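PDB 5AZ0: uncharacterized protein from Bombyx mori, which probably catalyses the NAD(P)H-dependent reduction of aldehydes and ketones to alcohols, as a member of the aldo-keto reductase family. Local coordinates for residues T103-H108 with N132-H137; L128-L133 with L168-G173; Y255-T260 with I290-L295; V259-L264 with V284-S289. All blocks are in the same frame, centred on the assembly; numbering follows the deposited sequence. Where two conformers were deposited one is given.

Overall arrangement
Contacts 1 and 2 are buried. They share Asn132 and Leu133, and strand 133-136 links them: contact 1 pairs it with strand 100-105 in the parallel barrel sheet, while contact 2 lies at the entry to that sheet, beside strand 172-175. Main-chain hydrogen bonds dominate both, and contact 1 adds a polar and aromatic cluster at the C-terminal strand ends. Contacts 3 and 4 are only partly buried. Their centres are about 7 Å apart, and they share Val259 and Thr260 of helix 259-269. Here side chains do the joining, with a salt bridge and aromatic contacts in contact 3 and a glutamine-to-carbonyl bond in contact 4. The centres of contacts 1 and 3 are about 32 Å apart.

Contact 1 (T103-H108 with N132-H137); sequences TKVWQH and NLVLMH
Thr103 and Lys104 run alongside Val134 and Leu135 as parallel strands, and their backbone polar atoms pair in sequence. Thr103 N donates to Leu133 O at 3.1 Å. Leu135 N returns a bond to Thr103 O, also at 3.1 Å. Val105 N then reaches Leu135 O at 2.9 Å. His137 N closes the series on Val105 O at 3.0 Å. This is the strand pairing of a beta-alpha-beta unit in the TIM barrel, with helix 112-126 as the connection. On the helix side, Val105 CG2 meets Val134 CG2 at 4.1 Å. The other face carries Lys104, Leu135 and, just beyond the strand, His137. The imidazole of His137 is held between two groups. Lys104 CD lies over the centre of one face, 3.7 Å from the ring centroid. The six-membered ring of Trp106 turns its edge to the opposite face in a T-shaped contact, with planes at 85°. With CG anti to the backbone N (chi1 -151°), the His137 ring is placed between Lys104 and Trp106. In the ring plane, His137 ND1 pairs with a water at 2.9 Å, and the same water gives a weak bond to Lys104 O. Lys104 NZ forms a salt bridge with Asp70 and hydrogen bonds with Tyr75 OH and Gln197 OE1. Asp70, Tyr75, Lys104 and His137 are consistent with the Asp-Tyr-Lys-His tetrad of aldo-keto reductases, and so probably form the active site. Trp106 NE1 is satisfied by Met341 O, and Thr103 OG1 by Glu78.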
loop_
_atom_site.group_PDB
_atom_site.type_symbol
_atom_site.label_atom_id
_atom_site.label_comp_id
_atom_site.label_asym_id
_atom_site.label_seq_id
_atom_site.Cartn_x
_atom_site.Cartn_y
_atom_site.Cartn_z
ATOM N N THR A 103 2.679 5.999 -6.763
ATOM C CA THR A 103 3.592 6.667 -5.855
ATOM C C THR A 103 2.777 7.506 -4.834
ATOM O O THR A 103 1.559 7.482 -4.866
ATOM C CB THR A 103 4.711 7.484 -6.549
ATOM O OG1 THR A 103 5.672 7.859 -5.538
ATOM C CG2 THR A 103 4.179 8.722 -7.184
ATOM N N LYS A 104 3.458 8.208 -3.938
ATOM C CA LYS A 104 2.842 8.774 -2.741
ATOM C C LYS A 104 3.588 10.056 -2.306
ATOM O O LYS A 104 4.784 10.153 -2.510
ATOM C CB LYS A 104 2.726 7.769 -1.592
ATOM C CG LYS A 104 2.241 6.397 -1.987
ATOM C CD LYS A 104 2.299 5.429 -0.809
ATOM C CE LYS A 104 2.178 4.033 -1.411
ATOM N NZ LYS A 104 2.416 2.960 -0.460
ATOM N N VAL A 105 2.831 11.021 -1.803
ATOM C CA VAL A 105 3.305 12.364 -1.415
ATOM C C VAL A 105 3.327 12.351 0.110
ATOM O O VAL A 105 2.242 12.080 0.804
ATOM C CB VAL A 105 2.273 13.407 -1.855
ATOM C CG1 VAL A 105 2.567 14.818 -1.321
ATOM C CG2 VAL A 105 2.230 13.434 -3.382
ATOM N N TRP A 106 4.473 12.738 0.658
ATOM C CA TRP A 106 4.696 12.717 2.085
ATOM C C TRP A 106 4.224 13.977 2.802
ATOM O O TRP A 106 3.716 14.953 2.165
ATOM C CB TRP A 106 6.206 12.459 2.305
ATOM C CG TRP A 106 6.674 11.949 3.666
ATOM C CD1 TRP A 106 7.463 12.639 4.556
ATOM C CD2 TRP A 106 6.456 10.657 4.255
ATOM N NE1 TRP A 106 7.726 11.869 5.666
ATOM C CE2 TRP A 106 7.147 10.648 5.520
ATOM C CE3 TRP A 106 5.747 9.530 3.876
ATOM C CZ2 TRP A 106 7.137 9.554 6.371
ATOM C CZ3 TRP A 106 5.734 8.416 4.706
ATOM C CH2 TRP A 106 6.428 8.425 5.955
ATOM N N GLN A 107 4.429 13.991 4.136
ATOM C CA GLN A 107 3.724 14.890 5.100
ATOM C C GLN A 107 4.113 16.314 4.991
ATOM O O GLN A 107 3.296 17.216 5.305
ATOM C CB GLN A 107 3.935 14.446 6.566
ATOM C CG GLN A 107 3.105 13.227 6.964
ATOM C CD GLN A 107 3.490 11.930 6.278
ATOM O OE1 GLN A 107 3.016 11.652 5.189
ATOM N NE2 GLN A 107 4.263 11.099 6.932
ATOM N N HIS A 108 5.311 16.555 4.435
ATOM C CA HIS A 108 5.728 17.964 4.201
ATOM C C HIS A 108 5.313 18.593 2.923
ATOM O O HIS A 108 5.606 19.784 2.693
ATOM C CB HIS A 108 7.218 18.159 4.470
ATOM C CG HIS A 108 8.123 17.374 3.590
ATOM N ND1 HIS A 108 8.163 16.009 3.600
ATOM C CD2 HIS A 108 9.102 17.771 2.734
ATOM C CE1 HIS A 108 9.114 15.588 2.779
ATOM N NE2 HIS A 108 9.710 16.639 2.264
ATOM N N ASN A 132 -0.112 5.798 -12.549
ATOM C CA ASN A 132 -1.491 5.301 -12.577
ATOM C C ASN A 132 -2.263 5.736 -11.333
ATOM O O ASN A 132 -3.481 5.896 -11.416
ATOM C CB ASN A 132 -1.556 3.801 -12.679
ATOM C CG ASN A 132 -0.882 3.317 -13.964
ATOM O OD1 ASN A 132 0.368 3.248 -14.019
ATOM N ND2 ASN A 132 -1.701 3.042 -15.007
ATOM N N LEU A 133 -1.552 5.906 -10.221
ATOM C CA LEU A 133 -2.205 6.284 -8.991
ATOM C C LEU A 133 -1.229 7.110 -8.126
ATOM O O LEU A 133 -0.066 6.736 -7.996
ATOM C CB LEU A 133 -2.683 5.008 -8.264
ATOM C CG LEU A 133 -3.259 5.231 -6.858
ATOM C CD1 LEU A 133 -4.569 6.042 -6.929
ATOM C CD2 LEU A 133 -3.528 3.849 -6.262
ATOM N N VAL A 134 -1.700 8.211 -7.533
ATOM C CA VAL A 134 -0.909 8.880 -6.506
ATOM C C VAL A 134 -1.748 9.024 -5.231
ATOM O O VAL A 134 -2.917 9.412 -5.310
ATOM C CB VAL A 134 -0.355 10.202 -7.041
ATOM C CG1 VAL A 134 -1.433 11.225 -7.338
ATOM C CG2 VAL A 134 0.655 10.810 -6.065
ATOM N N LEU A 135 -1.138 8.743 -4.101
ATOM C CA LEU A 135 -1.755 8.832 -2.778
ATOM C C LEU A 135 -1.189 9.916 -1.869
ATOM O O LEU A 135 0.007 10.232 -1.890
ATOM C CB LEU A 135 -1.594 7.512 -2.034
ATOM C CG LEU A 135 -1.922 6.246 -2.799
ATOM C CD1 LEU A 135 -1.607 4.981 -1.984
ATOM C CD2 LEU A 135 -3.378 6.243 -3.236
ATOM N N MET A 136 -2.077 10.437 -1.044
ATOM C CA MET A 136 -1.728 11.121 0.169
ATOM C C MET A 136 -1.264 10.131 1.179
ATOM O O MET A 136 -2.022 9.271 1.676
ATOM C CB MET A 136 -2.886 11.994 0.633
ATOM C CG MET A 136 -2.443 13.051 1.686
ATOM S SD MET A 136 -3.816 13.947 2.447
ATOM C CE MET A 136 -4.931 14.330 1.081
ATOM N N HIS A 137 0.070 10.085 1.386
ATOM C CA HIS A 137 0.674 9.008 2.169
ATOM C C HIS A 137 0.089 8.928 3.606
ATOM O O HIS A 137 -0.209 7.858 4.064
ATOM C CB HIS A 137 2.169 9.153 2.201
ATOM C CG HIS A 137 2.901 7.878 2.346
ATOM N ND1 HIS A 137 4.101 7.654 1.709
ATOM C CD2 HIS A 137 2.611 6.745 3.018
ATOM C CE1 HIS A 137 4.524 6.434 1.997
ATOM N NE2 HIS A 137 3.629 5.849 2.775
HETATM O O HOH W 1 5.905 9.432 0.252
#

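Contact 2 (L128-L133 with L168-G173)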
loop_
_atom_site.group_PDB
_atom_site.type_symbol
_atom_site.label_atom_id
_atom_site.label_comp_id
_atom_site.label_asym_id
_atom_site.label_seq_id
_atom_site.Cartn_x
_atom_site.Cartn_y
_atom_site.Cartn_z
ATOM N N LEU A 128 8.794 8.771 -15.800
ATOM C CA LEU A 128 7.467 8.641 -16.409
ATOM C C LEU A 128 6.810 9.947 -16.741
ATOM O O LEU A 128 7.099 10.982 -16.090
ATOM C CB LEU A 128 6.555 7.892 -15.423
ATOM C CG LEU A 128 7.024 6.557 -14.919
ATOM C CD1 LEU A 128 6.089 6.039 -13.817
ATOM C CD2 LEU A 128 7.091 5.566 -16.077
ATOM N N ASP A 129 5.882 9.913 -17.685
ATOM C CA ASP A 129 4.923 10.995 -17.987
ATOM C C ASP A 129 3.917 11.119 -16.855
ATOM O O ASP A 129 3.587 12.206 -16.440
ATOM C CB ASP A 129 4.125 10.666 -19.260
ATOM C CG ASP A 129 3.044 11.715 -19.616
ATOM O OD1 ASP A 129 3.478 12.799 -20.102
ATOM O OD2 ASP A 129 1.782 11.419 -19.488
ATOM N N HIS A 130 3.393 9.947 -16.419
ATOM C CA HIS A 130 2.339 9.866 -15.421
ATOM C C HIS A 130 2.436 8.608 -14.629
ATOM O O HIS A 130 3.053 7.627 -15.045
ATOM C CB HIS A 130 0.944 9.964 -16.050
ATOM C CG HIS A 130 0.694 8.896 -17.064
ATOM N ND1 HIS A 130 0.939 9.093 -18.416
ATOM C CD2 HIS A 130 0.285 7.612 -16.933
ATOM C CE1 HIS A 130 0.673 7.965 -19.063
ATOM N NE2 HIS A 130 0.245 7.067 -18.196
ATOM N N VAL A 131 1.883 8.656 -13.423
ATOM C CA VAL A 131 1.629 7.451 -12.661
ATOM C C VAL A 131 0.185 7.040 -12.896
ATOM O O VAL A 131 -0.624 7.841 -13.367
ATOM C CB VAL A 131 1.878 7.589 -11.134
ATOM C CG1 VAL A 131 3.399 7.526 -10.801
ATOM C CG2 VAL A 131 1.232 8.834 -10.529
ATOM N N ASN A 132 -0.112 5.798 -12.549
ATOM C CA ASN A 132 -1.491 5.301 -12.577
ATOM C C ASN A 132 -2.263 5.736 -11.333
ATOM O O ASN A 132 -3.481 5.896 -11.416
ATOM C CB ASN A 132 -1.556 3.801 -12.679
ATOM C CG ASN A 132 -0.882 3.317 -13.964
ATOM O OD1 ASN A 132 0.368 3.248 -14.019
ATOM N ND2 ASN A 132 -1.701 3.042 -15.007
ATOM N N LEU A 133 -1.552 5.906 -10.221
ATOM C CA LEU A 133 -2.205 6.284 -8.991
ATOM C C LEU A 133 -1.229 7.110 -8.126
ATOM O O LEU A 133 -0.066 6.736 -7.996
ATOM C CB LEU A 133 -2.683 5.008 -8.264
ATOM C CG LEU A 133 -3.259 5.231 -6.858
ATOM C CD1 LEU A 133 -4.569 6.042 -6.929
ATOM C CD2 LEU A 133 -3.528 3.849 -6.262
ATOM N N LEU A 168 -0.907 14.243 -14.671
ATOM C CA LEU A 168 0.260 13.744 -13.970
ATOM C C LEU A 168 0.032 12.374 -13.354
ATOM O O LEU A 168 0.998 11.609 -13.024
ATOM C CB LEU A 168 0.736 14.777 -12.969
ATOM C CG LEU A 168 1.190 16.074 -13.643
ATOM C CD1 LEU A 168 1.570 17.024 -12.538
ATOM C CD2 LEU A 168 2.372 15.931 -14.607
ATOM N N THR A 169 -1.246 12.026 -13.253
ATOM C CA THR A 169 -1.657 10.774 -12.704
ATOM C C THR A 169 -2.967 10.434 -13.340
ATOM O O THR A 169 -3.713 11.339 -13.772
ATOM C CB THR A 169 -1.806 10.828 -11.199
ATOM O OG1 THR A 169 -2.135 9.545 -10.683
ATOM C CG2 THR A 169 -2.836 11.835 -10.758
ATOM N N LYS A 170 -3.254 9.150 -13.414
ATOM C CA LYS A 170 -4.577 8.687 -13.940
ATOM C C LYS A 170 -5.568 8.476 -12.776
ATOM O O LYS A 170 -6.709 8.263 -13.012
ATOM C CB LYS A 170 -4.463 7.369 -14.654
ATOM C CG LYS A 170 -3.550 7.350 -15.866
ATOM C CD LYS A 170 -4.135 8.196 -16.987
ATOM C CE LYS A 170 -3.973 7.513 -18.376
ATOM N NZ LYS A 170 -4.920 8.047 -19.413
ATOM N N ALA A 171 -5.105 8.545 -11.531
ATOM C CA ALA A 171 -5.993 8.372 -10.393
ATOM C C ALA A 171 -5.406 8.972 -9.129
ATOM O O ALA A 171 -4.165 8.985 -8.958
ATOM C CB ALA A 171 -6.344 6.884 -10.155
ATOM N N ILE A 172 -6.311 9.402 -8.230
ATOM C CA ILE A 172 -5.918 9.933 -6.920
ATOM C C ILE A 172 -6.581 9.131 -5.825
ATOM O O ILE A 172 -7.752 8.688 -5.973
ATOM C CB ILE A 172 -6.192 11.467 -6.821
ATOM C CG1 ILE A 172 -7.685 11.789 -7.098
ATOM C CG2 ILE A 172 -5.335 12.241 -7.806
ATOM C CD1 ILE A 172 -8.059 13.213 -6.979
ATOM N N GLY A 173 -5.858 8.970 -4.718
ATOM C CA GLY A 173 -6.305 8.216 -3.585
ATOM C C GLY A 173 -5.615 8.688 -2.319
ATOM O O GLY A 173 -4.779 9.629 -2.350
#
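His130 and Val131 meet Leu168 to Lys170 in a short, parallel backbone pairing at the N-terminal side of two neighbouring barrel strands. One segment leads into strand 133-136 and the other into strand 172-175. Their directions differ by only 6°. Val131 N donates to Leu168 O at 3.1 Å, and Lys170 N donates back to Val131 O at 2.9 Å. Both oxygens also receive a CA-H, from His130 and Thr169 respectively. The pairing lapses at the next step: Asn132 O and Ala171 N are close but poorly aligned. Side chains fill in around it. Val131 CG2 rests on Thr169 OG1 at 3.4 Å. That hydroxyl lies anti to its own backbone N (chi1 -176°) and donates to Ala171 O at 2.7 Å. Leu133 CD1 packs on Ala171 CB at 3.8 Å. At the surface, Lys170 crosses the His130 ring obliquely. Lys170 CG is 4.0 Å from His130 CD2, and Lys170 CE lies over one face of the ring. A hydrogen bond from His130 ND1 to Asp129 OD2 belongs to one of two deposited Asp129 conformers, so it is doubtful. The Asp129 side chain is also about 3 Å from a bound calcium ion. The two backbone bonds hold the chains in step as they enter the strands, while the charged side chains of Asp129 and Lys170 stay at the rim.

Contact 3 (Y255-T260 with I290-L295); sequences YGKTVT and IFDFQL
A bend at chi2 of Lys257 (-63°) and a first torsion of 59° at Asp292, with CG between the backbone N and the carbonyl carbon, bring amine and carboxylate together from opposite directions. The result is a salt bridge. Lys257 NZ sits 2.7 Å from Asp292 OD1, which receives it on its syn lone pair. Asp292 OD2 is further from Lys257 NZ, at 3.2 Å. The same amine also bonds to Ser289 O, so it holds both the Asp292 side chain and the main chain at Ser289, three residues earlier. Phe293 has a similar first torsion (78°), and its ring turns in under the lysine chain. Lys257 CG stands over one face of it, 4.0 Å from the centroid and displaced toward the rim. These contacts close a corner on the outside of the TIM barrel. The turn from helix 246-255 to helix 259-269 meets the loop that runs from helix 281-287 to helix 297-304. Gly256 leaves helical geometry with positive phi right after Tyr255, and two residues later Thr258 is the N-cap of the next helix. Tyr255 carries the other end of the contact. Its CB lies 3.8 Å from Phe293 CD2, and the two rings meet obliquely. Tyr255 CE1 comes to 3.2 Å from Gln294 O. Tyr255 CE2 rests on Leu295 CD2 at 3.7 Å, where the side chains cross at about a right angle. Beyond them, the phenol oxygen pairs with Asp299 and with the backbone N of Asp296.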
loop_
_atom_site.group_PDB
_atom_site.type_symbol
_atom_site.label_atom_id
_atom_site.label_comp_id
_atom_site.label_asym_id
_atom_site.label_seq_id
_atom_site.Cartn_x
_atom_site.Cartn_y
_atom_site.Cartn_z
ATOM N N TYR A 255 -6.872 -26.802 0.811
ATOM C CA TYR A 255 -6.975 -26.235 -0.565
ATOM C C TYR A 255 -5.649 -26.299 -1.311
ATOM O O TYR A 255 -5.574 -25.922 -2.480
ATOM C CB TYR A 255 -7.471 -24.797 -0.534
ATOM C CG TYR A 255 -8.768 -24.570 0.192
ATOM C CD1 TYR A 255 -9.981 -24.701 -0.438
ATOM C CD2 TYR A 255 -8.758 -24.215 1.516
ATOM C CE1 TYR A 255 -11.182 -24.456 0.244
ATOM C CE2 TYR A 255 -9.923 -23.986 2.220
ATOM C CZ TYR A 255 -11.138 -24.086 1.582
ATOM O OH TYR A 255 -12.270 -23.793 2.336
ATOM N N GLY A 256 -4.609 -26.766 -0.638
ATOM C CA GLY A 256 -3.363 -27.103 -1.311
ATOM C C GLY A 256 -2.481 -25.895 -1.428
ATOM O O GLY A 256 -1.920 -25.646 -2.471
ATOM N N LYS A 257 -2.348 -25.160 -0.325
ATOM C CA LYS A 257 -1.724 -23.857 -0.326
ATOM C C LYS A 257 -0.925 -23.706 0.906
ATOM O O LYS A 257 -1.228 -24.304 1.923
ATOM C CB LYS A 257 -2.811 -22.746 -0.333
ATOM C CG LYS A 257 -3.662 -22.645 -1.591
ATOM C CD LYS A 257 -2.840 -22.296 -2.857
ATOM C CE LYS A 257 -3.729 -22.476 -4.089
ATOM N NZ LYS A 257 -3.286 -21.849 -5.357
ATOM N N THR A 258 0.032 -22.807 0.863
ATOM C CA THR A 258 0.738 -22.426 2.057
ATOM C C THR A 258 -0.062 -21.429 2.967
ATOM O O THR A 258 -1.150 -20.937 2.632
ATOM C CB THR A 258 2.088 -21.806 1.688
ATOM O OG1 THR A 258 1.907 -20.467 1.182
ATOM C CG2 THR A 258 2.845 -22.687 0.624
ATOM N N VAL A 259 0.533 -21.138 4.108
ATOM C CA VAL A 259 -0.087 -20.336 5.124
ATOM C C VAL A 259 -0.169 -18.882 4.633
ATOM O O VAL A 259 -1.192 -18.239 4.808
ATOM C CB VAL A 259 0.635 -20.487 6.470
ATOM C CG1 VAL A 259 0.298 -19.368 7.435
ATOM C CG2 VAL A 259 0.265 -21.821 7.106
ATOM N N THR A 260 0.889 -18.402 3.998
ATOM C CA THR A 260 0.890 -17.059 3.468
ATOM C C THR A 260 -0.114 -16.941 2.337
ATOM O O THR A 260 -0.777 -15.938 2.216
ATOM C CB THR A 260 2.278 -16.624 3.018
ATOM O OG1 THR A 260 2.775 -17.560 2.083
ATOM C CG2 THR A 260 3.168 -16.520 4.178
ATOM N N ILE A 290 -2.657 -17.527 -5.877
ATOM C CA ILE A 290 -3.667 -17.381 -4.830
ATOM C C ILE A 290 -5.055 -17.098 -5.342
ATOM O O ILE A 290 -5.942 -16.721 -4.567
ATOM C CB ILE A 290 -3.328 -16.243 -3.862
ATOM C CG1 ILE A 290 -3.272 -14.900 -4.597
ATOM C CG2 ILE A 290 -2.006 -16.482 -3.140
ATOM C CD1 ILE A 290 -3.215 -13.691 -3.715
ATOM N N PHE A 291 -5.263 -17.222 -6.640
ATOM C CA PHE A 291 -6.517 -16.765 -7.233
ATOM C C PHE A 291 -7.450 -17.914 -7.689
ATOM O O PHE A 291 -8.607 -17.677 -8.012
ATOM C CB PHE A 291 -6.196 -15.775 -8.367
ATOM C CG PHE A 291 -5.386 -14.603 -7.903
ATOM C CD1 PHE A 291 -5.960 -13.625 -7.074
ATOM C CD2 PHE A 291 -4.046 -14.480 -8.246
ATOM C CE1 PHE A 291 -5.200 -12.552 -6.638
ATOM C CE2 PHE A 291 -3.294 -13.395 -7.814
ATOM C CZ PHE A 291 -3.867 -12.442 -6.999
ATOM N N ASP A 292 -6.967 -19.149 -7.576
ATOM C CA ASP A 292 -7.641 -20.349 -8.050
ATOM C C ASP A 292 -8.324 -21.145 -6.911
ATOM O O ASP A 292 -8.462 -22.353 -7.021
ATOM C CB ASP A 292 -6.596 -21.245 -8.744
ATOM C CG ASP A 292 -5.477 -21.618 -7.831
ATOM O OD1 ASP A 292 -5.487 -21.161 -6.669
ATOM O OD2 ASP A 292 -4.553 -22.347 -8.257
ATOM N N PHE A 293 -8.734 -20.506 -5.817
ATOM C CA PHE A 293 -9.379 -21.250 -4.732
ATOM C C PHE A 293 -10.361 -20.371 -3.987
ATOM O O PHE A 293 -10.159 -19.182 -3.896
ATOM C CB PHE A 293 -8.335 -21.958 -3.824
ATOM C CG PHE A 293 -7.614 -21.070 -2.825
ATOM C CD1 PHE A 293 -6.522 -20.287 -3.213
ATOM C CD2 PHE A 293 -7.933 -21.116 -1.456
ATOM C CE1 PHE A 293 -5.817 -19.535 -2.277
ATOM C CE2 PHE A 293 -7.242 -20.342 -0.508
ATOM C CZ PHE A 293 -6.196 -19.529 -0.921
ATOM N N GLN A 294 -11.453 -20.964 -3.523
ATOM C CA GLN A 294 -12.536 -20.267 -2.850
ATOM C C GLN A 294 -12.526 -20.833 -1.431
ATOM O O GLN A 294 -12.584 -22.049 -1.262
ATOM C CB GLN A 294 -13.843 -20.548 -3.593
ATOM C CG GLN A 294 -15.069 -19.744 -3.149
ATOM C CD GLN A 294 -15.086 -18.301 -3.666
ATOM O OE1 GLN A 294 -14.557 -18.002 -4.749
ATOM N NE2 GLN A 294 -15.698 -17.399 -2.893
ATOM N N LEU A 295 -12.345 -19.974 -0.423
ATOM C CA LEU A 295 -12.409 -20.381 0.976
ATOM C C LEU A 295 -13.872 -20.531 1.304
ATOM O O LEU A 295 -14.688 -19.644 0.959
ATOM C CB LEU A 295 -11.724 -19.383 1.920
ATOM C CG LEU A 295 -10.202 -19.345 1.830
ATOM C CD1 LEU A 295 -9.667 -17.936 2.119
ATOM C CD2 LEU A 295 -9.466 -20.311 2.747
#

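Contact 4 (V259-L264 with V284-S289)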
loop_
_atom_site.group_PDB
_atom_site.type_symbol
_atom_site.label_atom_id
_atom_site.label_comp_id
_atom_site.label_asym_id
_atom_site.label_seq_id
_atom_site.Cartn_x
_atom_site.Cartn_y
_atom_site.Cartn_z
ATOM N N VAL A 259 0.533 -21.138 4.108
ATOM C CA VAL A 259 -0.087 -20.336 5.124
ATOM C C VAL A 259 -0.169 -18.882 4.633
ATOM O O VAL A 259 -1.192 -18.239 4.808
ATOM C CB VAL A 259 0.635 -20.487 6.470
ATOM C CG1 VAL A 259 0.298 -19.368 7.435
ATOM C CG2 VAL A 259 0.265 -21.821 7.106
ATOM N N THR A 260 0.889 -18.402 3.998
ATOM C CA THR A 260 0.890 -17.059 3.468
ATOM C C THR A 260 -0.114 -16.941 2.337
ATOM O O THR A 260 -0.777 -15.938 2.216
ATOM C CB THR A 260 2.278 -16.624 3.018
ATOM O OG1 THR A 260 2.775 -17.560 2.083
ATOM C CG2 THR A 260 3.168 -16.520 4.178
ATOM N N GLN A 261 -0.279 -17.982 1.552
ATOM C CA GLN A 261 -1.243 -17.943 0.494
ATOM C C GLN A 261 -2.692 -17.931 0.942
ATOM O O GLN A 261 -3.564 -17.417 0.199
ATOM C CB GLN A 261 -1.070 -19.125 -0.462
ATOM C CG GLN A 261 0.238 -19.117 -1.245
ATOM C CD GLN A 261 0.478 -20.410 -2.042
ATOM O OE1 GLN A 261 0.201 -21.494 -1.564
ATOM N NE2 GLN A 261 0.934 -20.281 -3.285
ATOM N N VAL A 262 -2.955 -18.599 2.075
ATOM C CA VAL A 262 -4.249 -18.579 2.674
ATOM C C VAL A 262 -4.571 -17.145 3.077
ATOM O O VAL A 262 -5.595 -16.660 2.698
ATOM C CB VAL A 262 -4.369 -19.539 3.906
ATOM C CG1 VAL A 262 -5.678 -19.326 4.670
ATOM C CG2 VAL A 262 -4.339 -20.996 3.443
ATOM N N ASN A 263 -3.687 -16.558 3.846
ATOM C CA ASN A 263 -3.732 -15.139 4.212
ATOM C C ASN A 263 -4.020 -14.214 3.009
ATOM O O ASN A 263 -5.003 -13.474 3.041
ATOM C CB ASN A 263 -2.457 -14.765 4.912
ATOM C CG ASN A 263 -2.510 -13.431 5.620
ATOM O OD1 ASN A 263 -3.299 -12.507 5.288
ATOM N ND2 ASN A 263 -1.639 -13.281 6.570
ATOM N N LEU A 264 -3.246 -14.311 1.918
ATOM C CA LEU A 264 -3.505 -13.430 0.761
ATOM C C LEU A 264 -4.794 -13.726 0.063
ATOM O O LEU A 264 -5.502 -12.815 -0.426
ATOM C CB LEU A 264 -2.353 -13.411 -0.269
ATOM C CG LEU A 264 -1.050 -12.879 0.280
ATOM C CD1 LEU A 264 0.020 -12.750 -0.850
ATOM C CD2 LEU A 264 -1.204 -11.576 1.033
ATOM N N VAL A 284 7.768 -14.176 -4.240
ATOM C CA VAL A 284 7.093 -13.465 -5.305
ATOM C C VAL A 284 6.208 -14.398 -6.038
ATOM O O VAL A 284 5.046 -14.116 -6.300
ATOM C CB VAL A 284 8.096 -12.834 -6.282
ATOM C CG1 VAL A 284 7.438 -12.264 -7.500
ATOM C CG2 VAL A 284 8.858 -11.746 -5.584
ATOM N N LEU A 285 6.742 -15.541 -6.398
ATOM C CA LEU A 285 5.930 -16.510 -7.165
ATOM C C LEU A 285 4.745 -17.084 -6.351
ATOM O O LEU A 285 3.618 -17.256 -6.840
ATOM C CB LEU A 285 6.841 -17.668 -7.623
ATOM C CG LEU A 285 6.162 -18.802 -8.376
ATOM C CD1 LEU A 285 5.339 -18.276 -9.523
ATOM C CD2 LEU A 285 7.194 -19.877 -8.814
ATOM N N GLU A 286 5.077 -17.459 -5.134
ATOM C CA GLU A 286 4.120 -18.072 -4.157
ATOM C C GLU A 286 2.960 -17.070 -3.900
ATOM O O GLU A 286 1.802 -17.424 -4.123
ATOM C CB GLU A 286 4.889 -18.410 -2.873
ATOM C CG GLU A 286 4.186 -19.244 -1.789
ATOM C CD GLU A 286 4.818 -19.107 -0.387
ATOM O OE1 GLU A 286 5.942 -18.603 -0.251
ATOM O OE2 GLU A 286 4.193 -19.501 0.618
ATOM N N ASN A 287 3.297 -15.791 -3.589
ATOM C CA ASN A 287 2.268 -14.729 -3.389
ATOM C C ASN A 287 1.295 -14.575 -4.512
ATOM O O ASN A 287 0.149 -14.218 -4.250
ATOM C CB ASN A 287 2.890 -13.392 -3.037
ATOM C CG ASN A 287 3.655 -13.460 -1.765
ATOM O OD1 ASN A 287 3.450 -14.380 -1.009
ATOM N ND2 ASN A 287 4.578 -12.547 -1.537
ATOM N N ALA A 288 1.677 -14.883 -5.753
ATOM C CA ALA A 288 0.718 -14.696 -6.864
ATOM C C ALA A 288 -0.109 -15.889 -7.252
ATOM O O ALA A 288 -0.988 -15.775 -8.155
ATOM C CB ALA A 288 1.380 -14.122 -8.090
ATOM N N SER A 289 0.124 -17.007 -6.567
ATOM C CA SER A 289 -0.571 -18.278 -6.895
ATOM C C SER A 289 -1.692 -18.473 -5.853
ATOM O O SER A 289 -1.660 -19.421 -5.053
ATOM C CB SER A 289 0.448 -19.434 -6.936
ATOM O OG SER A 289 1.698 -19.010 -7.554
HETATM O O HOH W 2 3.610 -19.945 3.725
#
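Gln261 lays its extended side chain across Glu286, with Gln261 NE2 3.7 Å from Glu286 CG. The amide then donates from Gln261 NE2 to Glu286 O at 3.1 Å, with a nearly straight N-H...O angle of 171°. The donor stands above the carbonyl plane. Ser289 N reaches the same oxygen from the opposite face, so Glu286 O is gripped twice where helix 281-287 ends. Ser289 OG also donates to Leu285 O at 2.7 Å. The Glu286 side chain, with CG anti to the backbone N (chi1 -171°), reaches toward the start of helix 259-269. Its OE2 bonds to Thr258 OG1. A water joins Thr260 N, at 3.1 Å, to Glu286 OE2. Leu264 makes the apolar part of the contact, with CD1 3.7 Å from Asn287 CB. The carboxylate near a helix N-terminus probably gains from the local backbone N-H groups. Gln261 OE1 accepts from Thr258 N while the Thr258 hydroxyl caps the helix, which is a capping box. The contact thus packs the capped end of one outer helix of the TIM barrel on the final turn of another.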